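Local atomic coordinates of FAD synthetase (Saccharomyces cerevisiae, PDB entry 2WSI), a protein that catalyses the transfer of an adenylyl group from ATP to FMN, forming the coenzyme FAD and releasing diphosphate. Residues 110-122 / 269-281. Numbering follows the deposited sequence.
Sequences EETFPTLENFVLE and TSPISVVDKERFS
Asp276 and Thr115 hold the two helix starts together. Asp276 OD2 takes the backbone N of Thr115 at 2.9 Å, an N-H from the first turn of helix 114-126. Thr115 OG1 also approaches this oxygen, but the modelled 2.4 Å from OG1 to Asp276 OD2 is doubtfully short. Thr115 OG1 lies beside its own backbone N (chi1 -64°), where it faces Asp276 and also accepts a nearly straight bond (171°) from Ser273 N at 3.0 Å. Ser273 is the N-cap residue of helix 274-279. Asp276 OD1 forms a salt bridge with Arg279 NH1 at 2.8 Å. An asparagine in place of Asp276 would probably leave Arg279 without its charged mate and weaken the hold on Thr115.

Three waters bridge the segments. One donates to Thr115 O and Pro271 O and accepts from Ser270 OG, which also bonds Gly215 N. The other two accept from Asn118 ND2 and reach Pro271 O and Ser273 OG.

Ring contacts flank the polar centre. The Phe113 ring presents its edge to Asp276 OD1, and Phe113 CE1 meets Phe280 CZ at 3.8 Å. Ser270 CB packs 3.4 Å from Phe119 CD1.

Helix segments 114-122 and 274-279 run roughly antiparallel, at 148°, their axes 9.6 Å apart at closest. This is structural packing: a short helix near the C-terminus lies against the PAPS reductase family region, with the Phe113 side chain about 11 Å from bound FAD. Phe221 and, from helix 215-218, Leu216 pack against both Phe113 and Phe280. On the sheet side, Val120 touches Phe106 of strand 102-106.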
ATOM      1  N   GLU A 110       1.341 -11.842  16.602  1.00 37.57           N
ATOM      2  CA  GLU A 110       2.469 -11.917  17.535  1.00 33.80           C
ATOM      3  C   GLU A 110       3.781 -11.721  16.796  1.00 22.48           C
ATOM      4  O   GLU A 110       4.725 -11.140  17.338  1.00 28.28           O
ATOM      5  CB  GLU A 110       2.498 -13.247  18.305  1.00 33.83           C
ATOM      6  CG  GLU A 110       1.702 -13.239  19.614  1.00 42.44           C
ATOM      7  CD  GLU A 110       2.373 -12.440  20.736  1.00 51.68           C
ATOM      8  OE1 GLU A 110       3.583 -12.119  20.637  1.00 46.66           O
ATOM      9  OE2 GLU A 110       1.676 -12.138  21.731  1.00 54.17           O
ATOM     10  N   GLU A 111       3.841 -12.187  15.555  1.00 20.15           N
ATOM     11  CA  GLU A 111       5.081 -12.091  14.785  1.00 26.42           C
ATOM     12  C   GLU A 111       5.210 -10.793  13.980  1.00 28.24           C
ATOM     13  O   GLU A 111       6.098 -10.664  13.149  1.00 18.20           O
ATOM     14  CB  GLU A 111       5.210 -13.309  13.865  1.00 31.38           C
ATOM     15  CG  GLU A 111       5.296 -14.612  14.657  1.00 35.09           C
ATOM     16  CD  GLU A 111       6.407 -14.579  15.697  1.00 44.34           C
ATOM     17  OE1 GLU A 111       7.566 -14.271  15.334  1.00 48.37           O
ATOM     18  OE2 GLU A 111       6.124 -14.852  16.881  1.00 47.92           O
ATOM     19  N   THR A 112       4.341  -9.823  14.239  1.00 19.47           N
ATOM     20  CA  THR A 112       4.375  -8.561  13.484  1.00 20.00           C
ATOM     21  C   THR A 112       5.598  -7.737  13.889  1.00 14.44           C
ATOM     22  O   THR A 112       5.877  -7.582  15.067  1.00 16.59           O
ATOM     23  CB  THR A 112       3.050  -7.770  13.715  1.00 19.12           C
ATOM     24  OG1 THR A 112       1.960  -8.556  13.226  1.00 20.80           O
ATOM     25  CG2 THR A 112       3.053  -6.422  13.008  1.00 19.32           C
ATOM     26  N   PHE A 113       6.364  -7.234  12.926  1.00 13.61           N
ATOM     27  CA  PHE A 113       7.520  -6.384  13.271  1.00 14.26           C
ATOM     28  C   PHE A 113       7.061  -5.141  14.002  1.00 18.01           C
ATOM     29  O   PHE A 113       6.169  -4.473  13.526  1.00 15.03           O
ATOM     30  CB  PHE A 113       8.246  -5.881  12.030  1.00 13.34           C
ATOM     31  CG  PHE A 113       9.033  -6.928  11.312  1.00 13.77           C
ATOM     32  CD1 PHE A 113      10.327  -7.235  11.728  1.00 17.66           C
ATOM     33  CD2 PHE A 113       8.502  -7.568  10.194  1.00 19.98           C
ATOM     34  CE1 PHE A 113      11.077  -8.203  11.069  1.00 23.52           C
ATOM     35  CE2 PHE A 113       9.245  -8.542   9.514  1.00 25.24           C
ATOM     36  CZ  PHE A 113      10.540  -8.851   9.952  1.00 23.86           C
ATOM     37  N   PRO A 114       7.715  -4.786  15.120  1.00 15.48           N
ATOM     38  CA  PRO A 114       7.408  -3.517  15.812  1.00 18.18           C
ATOM     39  C   PRO A 114       7.595  -2.286  14.920  1.00 19.49           C
ATOM     40  O   PRO A 114       6.873  -1.315  15.051  1.00 14.00           O
ATOM     41  CB  PRO A 114       8.418  -3.470  16.961  1.00 27.82           C
ATOM     42  CG  PRO A 114       8.980  -4.851  17.083  1.00 29.00           C
ATOM     43  CD  PRO A 114       8.757  -5.579  15.799  1.00 20.94           C
ATOM     44  N   THR A 115       8.572  -2.324  14.026  1.00 13.98           N
ATOM     45  CA  THR A 115       8.803  -1.213  13.125  1.00 16.63           C
ATOM     46  C   THR A 115       7.555  -0.967  12.269  1.00 12.58           C
ATOM     47  O   THR A 115       7.218   0.179  11.969  1.00 12.66           O
ATOM     48  CB  THR A 115       9.996  -1.502  12.177  1.00 17.40           C
ATOM     49  OG1 THR A 115      11.213  -1.621  12.942  1.00 18.74           O
ATOM     50  CG2 THR A 115      10.140  -0.373  11.159  1.00 14.92           C
ATOM     51  N   LEU A 116       6.904  -2.060  11.866  1.00 10.69           N
ATOM     52  CA  LEU A 116       5.718  -1.999  11.003  1.00 14.44           C
ATOM     53  C   LEU A 116       4.513  -1.555  11.831  1.00 12.93           C
ATOM     54  O   LEU A 116       3.742  -0.726  11.398  1.00 12.40           O
ATOM     55  CB  LEU A 116       5.429  -3.368  10.365  1.00 15.04           C
ATOM     56  CG  LEU A 116       4.238  -3.328   9.405  1.00 22.48           C
ATOM     57  CD1 LEU A 116       4.634  -2.618   8.122  1.00 14.42           C
ATOM     58  CD2 LEU A 116       3.673  -4.705   9.117  1.00 36.44           C
ATOM     59  N   GLU A 117       4.348  -2.123  13.014  1.00 12.68           N
ATOM     60  CA  GLU A 117       3.275  -1.672  13.911  1.00 18.65           C
ATOM     61  C   GLU A 117       3.358  -0.166  14.126  1.00 11.40           C
ATOM     62  O   GLU A 117       2.352   0.552  14.052  1.00 15.83           O
ATOM     63  CB  GLU A 117       3.371  -2.381  15.271  1.00 19.13           C
ATOM     64  CG  GLU A 117       2.780  -3.789  15.294  1.00 24.78           C
ATOM     65  CD  GLU A 117       3.232  -4.604  16.512  1.00 32.99           C
ATOM     66  OE1 GLU A 117       4.179  -4.145  17.198  1.00 28.66           O
ATOM     67  OE2 GLU A 117       2.658  -5.703  16.774  1.00 29.70           O
ATOM     68  N   ASN A 118       4.556   0.326  14.377  1.00 11.92           N
ATOM     69  CA  ASN A 118       4.737   1.760  14.611  1.00 17.21           C
ATOM     70  C   ASN A 118       4.378   2.587  13.370  1.00 15.15           C
ATOM     71  O   ASN A 118       3.753   3.636  13.469  1.00 12.18           O
ATOM     72  CB  ASN A 118       6.164   2.073  15.058  1.00 13.65           C
ATOM     73  CG  ASN A 118       6.427   1.670  16.504  1.00 21.76           C
ATOM     74  OD1 ASN A 118       5.509   1.581  17.309  1.00 28.27           O
ATOM     75  ND2 ASN A 118       7.680   1.411  16.827  1.00 21.13           N
ATOM     76  N   PHE A 119       4.777   2.093  12.205  1.00  8.88           N
ATOM     77  CA  PHE A 119       4.441   2.734  10.939  1.00 12.16           C
ATOM     78  C   PHE A 119       2.927   2.762  10.691  1.00 10.19           C
ATOM     79  O   PHE A 119       2.386   3.747  10.181  1.00  9.67           O
ATOM     80  CB  PHE A 119       5.135   1.997   9.778  1.00 11.86           C
ATOM     81  CG  PHE A 119       4.966   2.691   8.459  1.00 11.07           C
ATOM     82  CD1 PHE A 119       5.602   3.903   8.212  1.00 10.02           C
ATOM     83  CD2 PHE A 119       4.166   2.146   7.476  1.00 10.46           C
ATOM     84  CE1 PHE A 119       5.453   4.536   6.997  1.00 12.71           C
ATOM     85  CE2 PHE A 119       4.010   2.785   6.274  1.00 12.17           C
ATOM     86  CZ  PHE A 119       4.653   3.976   6.032  1.00 11.76           C
ATOM     87  N   VAL A 120       2.239   1.677  11.028  1.00 10.95           N
ATOM     88  CA  VAL A 120       0.784   1.645  10.856  1.00 12.91           C
ATOM     89  C   VAL A 120       0.117   2.710  11.707  1.00 15.50           C
ATOM     90  O   VAL A 120      -0.772   3.433  11.248  1.00  8.59           O
ATOM     91  CB  VAL A 120       0.194   0.256  11.209  1.00  9.49           C
ATOM     92  CG1 VAL A 120      -1.308   0.316  11.226  1.00 13.62           C
ATOM     93  CG2 VAL A 120       0.684  -0.808  10.177  1.00 12.30           C
ATOM     94  N   LEU A 121       0.537   2.802  12.963  1.00 11.07           N
ATOM     95  CA  LEU A 121      -0.007   3.821  13.875  1.00 13.66           C
ATOM     96  C   LEU A 121       0.289   5.241  13.369  1.00 14.52           C
ATOM     97  O   LEU A 121      -0.601   6.074  13.327  1.00 12.67           O
ATOM     98  CB  LEU A 121       0.566   3.636  15.291  1.00 16.12           C
ATOM     99  CG  LEU A 121       0.257   2.324  16.023  1.00 20.39           C
ATOM    100  CD1 LEU A 121       0.764   2.407  17.496  1.00 25.24           C
ATOM    101  CD2 LEU A 121      -1.212   1.953  16.019  1.00 27.36           C
ATOM    102  N   GLU A 122       1.534   5.523  12.981  1.00 11.82           N
ATOM    103  CA  GLU A 122       1.872   6.857  12.501  1.00 12.61           C
ATOM    104  C   GLU A 122       1.101   7.208  11.224  1.00 12.77           C
ATOM    105  O   GLU A 122       0.608   8.325  11.074  1.00 11.39           O
ATOM    106  CB  GLU A 122       3.377   7.009  12.233  1.00 14.42           C
ATOM    107  CG  GLU A 122       4.251   7.042  13.489  1.00 23.02           C
ATOM    108  CD  GLU A 122       4.139   8.375  14.239  1.00 30.54           C
ATOM    109  OE1 GLU A 122       3.538   9.338  13.697  1.00 22.75           O
ATOM    110  OE2 GLU A 122       4.648   8.451  15.374  1.00 26.57           O
ATOM    111  N   THR A 269      12.085   7.329   4.732  1.00 17.14           N
ATOM    112  CA  THR A 269      11.844   6.060   5.422  1.00 15.45           C
ATOM    113  C   THR A 269      11.496   6.251   6.898  1.00 19.05           C
ATOM    114  O   THR A 269      12.074   7.095   7.561  1.00 20.19           O
ATOM    115  CB  THR A 269      13.059   5.122   5.336  1.00 17.12           C
ATOM    116  OG1 THR A 269      14.251   5.857   5.636  1.00 16.91           O
ATOM    117  CG2 THR A 269      13.155   4.512   3.933  1.00 22.33           C
ATOM    118  N   SER A 270      10.575   5.438   7.406  1.00 12.65           N
ATOM    119  CA  SER A 270      10.162   5.517   8.808  1.00 12.45           C
ATOM    120  C   SER A 270      11.240   4.911   9.704  1.00 10.42           C
ATOM    121  O   SER A 270      12.044   4.104   9.251  1.00 12.54           O
ATOM    122  CB  SER A 270       8.813   4.807   9.028  1.00 13.18           C
ATOM    123  OG  SER A 270       8.953   3.373   9.039  1.00 11.85           O
ATOM    124  N   PRO A 271      11.235   5.282  10.988  1.00 17.46           N
ATOM    125  CA  PRO A 271      12.262   4.824  11.945  1.00 17.19           C
ATOM    126  C   PRO A 271      12.193   3.321  12.264  1.00 15.56           C
ATOM    127  O   PRO A 271      11.116   2.772  12.433  1.00 16.82           O
ATOM    128  CB  PRO A 271      11.967   5.648  13.222  1.00 18.34           C
ATOM    129  CG  PRO A 271      11.096   6.770  12.812  1.00 21.12           C
ATOM    130  CD  PRO A 271      10.439   6.424  11.491  1.00 14.38           C
ATOM    131  N   ILE A 272      13.345   2.670  12.348  1.00 15.43           N
ATOM    132  CA  ILE A 272      13.428   1.271  12.758  1.00 16.24           C
ATOM    133  C   ILE A 272      13.376   1.178  14.275  1.00 20.69           C
ATOM    134  O   ILE A 272      14.094   1.891  14.961  1.00 22.37           O
ATOM    135  CB  ILE A 272      14.778   0.636  12.359  1.00 20.09           C
ATOM    136  CG1 ILE A 272      15.099   0.894  10.886  1.00 28.15           C
ATOM    137  CG2 ILE A 272      14.751  -0.871  12.630  1.00 25.64           C
ATOM    138  CD1 ILE A 272      13.992   0.509   9.959  1.00 21.28           C
ATOM    139  N   SER A 273      12.544   0.296  14.800  1.00 14.06           N
ATOM    140  CA  SER A 273      12.403   0.182  16.251  1.00 21.96           C
ATOM    141  C   SER A 273      13.708  -0.407  16.788  1.00 26.97           C
ATOM    142  O   SER A 273      14.391  -1.152  16.068  1.00 20.39           O
ATOM    143  CB  SER A 273      11.220  -0.717  16.593  1.00 27.22           C
ATOM    144  OG  SER A 273      11.188  -1.006  17.982  1.00 43.75           O
ATOM    145  N   VAL A 274      14.075  -0.080  18.028  1.00 25.94           N
ATOM    146  CA  VAL A 274      15.350  -0.582  18.549  1.00 21.37           C
ATOM    147  C   VAL A 274      15.340  -2.099  18.504  1.00 26.22           C
ATOM    148  O   VAL A 274      16.306  -2.700  18.033  1.00 28.48           O
ATOM    149  CB  VAL A 274      15.741  -0.037  19.966  1.00 29.51           C
ATOM    150  CG1 VAL A 274      15.868   1.480  19.931  1.00 38.33           C
ATOM    151  CG2 VAL A 274      14.747  -0.444  21.027  1.00 41.37           C
ATOM    152  N   VAL A 275      14.243  -2.727  18.922  1.00 20.90           N
ATOM    153  CA  VAL A 275      14.206  -4.190  18.877  1.00 23.89           C
ATOM    154  C   VAL A 275      14.540  -4.699  17.470  1.00 27.40           C
ATOM    155  O   VAL A 275      15.297  -5.661  17.304  1.00 22.20           O
ATOM    156  CB  VAL A 275      12.863  -4.780  19.397  1.00 22.21           C
ATOM    157  CG1 VAL A 275      11.717  -4.404  18.510  1.00 32.04           C
ATOM    158  CG2 VAL A 275      12.950  -6.290  19.483  1.00 32.57           C
ATOM    159  N   ASP A 276      14.004  -4.051  16.436  1.00 23.50           N
ATOM    160  CA  ASP A 276      14.293  -4.526  15.082  1.00 24.01           C
ATOM    161  C   ASP A 276      15.735  -4.256  14.687  1.00 25.97           C
ATOM    162  O   ASP A 276      16.330  -5.012  13.913  1.00 20.86           O
ATOM    163  CB  ASP A 276      13.328  -3.908  14.066  1.00 17.84           C
ATOM    164  CG  ASP A 276      11.983  -4.539  14.125  1.00 24.34           C
ATOM    165  OD1 ASP A 276      11.904  -5.719  14.545  1.00 19.65           O
ATOM    166  OD2 ASP A 276      10.996  -3.880  13.748  1.00 19.50           O
ATOM    167  N   LYS A 277      16.296  -3.170  15.202  1.00 22.94           N
ATOM    168  CA  LYS A 277      17.696  -2.857  14.944  1.00 32.45           C
ATOM    169  C   LYS A 277      18.614  -3.973  15.484  1.00 28.21           C
ATOM    170  O   LYS A 277      19.624  -4.313  14.858  1.00 27.66           O
ATOM    171  CB  LYS A 277      18.066  -1.506  15.562  1.00 34.79           C
ATOM    172  CG  LYS A 277      17.493  -0.288  14.833  1.00 37.94           C
ATOM    173  CD  LYS A 277      18.135   1.007  15.357  1.00 37.42           C
ATOM    174  CE  LYS A 277      17.384   2.266  14.898  1.00 41.40           C
ATOM    175  NZ  LYS A 277      17.676   3.433  15.784  1.00 48.32           N
ATOM    176  N   GLU A 278      18.251  -4.538  16.636  1.00 27.40           N
ATOM    177  CA  GLU A 278      19.002  -5.656  17.223  1.00 32.88           C
ATOM    178  C   GLU A 278      18.891  -6.850  16.298  1.00 38.93           C
ATOM    179  O   GLU A 278      19.888  -7.452  15.896  1.00 34.48           O
ATOM    180  CB  GLU A 278      18.435  -6.022  18.601  1.00 27.31           C
ATOM    181  CG  GLU A 278      18.649  -7.500  19.022  1.00 44.16           C
ATOM    182  CD  GLU A 278      17.588  -8.489  18.466  1.00 51.59           C
ATOM    183  OE1 GLU A 278      16.360  -8.209  18.554  1.00 44.11           O
ATOM    184  OE2 GLU A 278      17.990  -9.570  17.963  1.00 44.43           O
ATOM    185  N   ARG A 279      17.647  -7.156  15.955  1.00 30.82           N
ATOM    186  CA  ARG A 279      17.289  -8.299  15.132  1.00 33.70           C
ATOM    187  C   ARG A 279      17.992  -8.248  13.779  1.00 33.52           C
ATOM    188  O   ARG A 279      18.318  -9.286  13.197  1.00 37.49           O
ATOM    189  CB  ARG A 279      15.768  -8.294  14.987  1.00 32.68           C
ATOM    190  CG  ARG A 279      15.160  -9.221  13.979  1.00 38.68           C
ATOM    191  CD  ARG A 279      13.630  -9.040  13.990  1.00 33.33           C
ATOM    192  NE  ARG A 279      12.984  -9.797  15.062  1.00 42.03           N
ATOM    193  CZ  ARG A 279      12.249  -9.285  16.050  1.00 44.98           C
ATOM    194  NH1 ARG A 279      12.013  -7.975  16.142  1.00 29.51           N
ATOM    195  NH2 ARG A 279      11.722 -10.105  16.948  1.00 39.10           N
ATOM    196  N   PHE A 280      18.266  -7.041  13.297  1.00 27.20           N
ATOM    197  CA  PHE A 280      18.897  -6.864  11.992  1.00 29.01           C
ATOM    198  C   PHE A 280      20.404  -6.635  12.071  1.00 33.98           C
ATOM    199  O   PHE A 280      21.046  -6.450  11.035  1.00 35.62           O
ATOM    200  CB  PHE A 280      18.283  -5.675  11.254  1.00 32.41           C
ATOM    201  CG  PHE A 280      16.801  -5.786  11.029  1.00 30.76           C
ATOM    202  CD1 PHE A 280      16.181  -7.019  10.943  1.00 32.31           C
ATOM    203  CD2 PHE A 280      16.040  -4.638  10.851  1.00 34.82           C
ATOM    204  CE1 PHE A 280      14.812  -7.105  10.720  1.00 33.11           C
ATOM    205  CE2 PHE A 280      14.686  -4.710  10.630  1.00 20.05           C
ATOM    206  CZ  PHE A 280      14.067  -5.951  10.562  1.00 33.88           C
ATOM    207  N   SER A 281      20.978  -6.613  13.274  1.00 25.83           N
ATOM    208  CA  SER A 281      22.419  -6.391  13.379  1.00 32.04           C
ATOM    209  C   SER A 281      23.177  -7.514  12.672  1.00 39.06           C
ATOM    210  O   SER A 281      24.186  -7.265  12.026  1.00 36.55           O
ATOM    211  CB  SER A 281      22.874  -6.253  14.839  1.00 42.69           C
ATOM    212  OG  SER A 281      22.922  -7.505  15.508  1.00 48.43           O
TER
HETATM  213  O   HOH W   1       8.407   2.679  11.634  1.00 13.40           O
HETATM  214  O   HOH W   2       9.798   2.270  14.848  1.00 21.07           O
HETATM  215  O   HOH W   3       9.221   0.547  19.326  1.00 33.12           O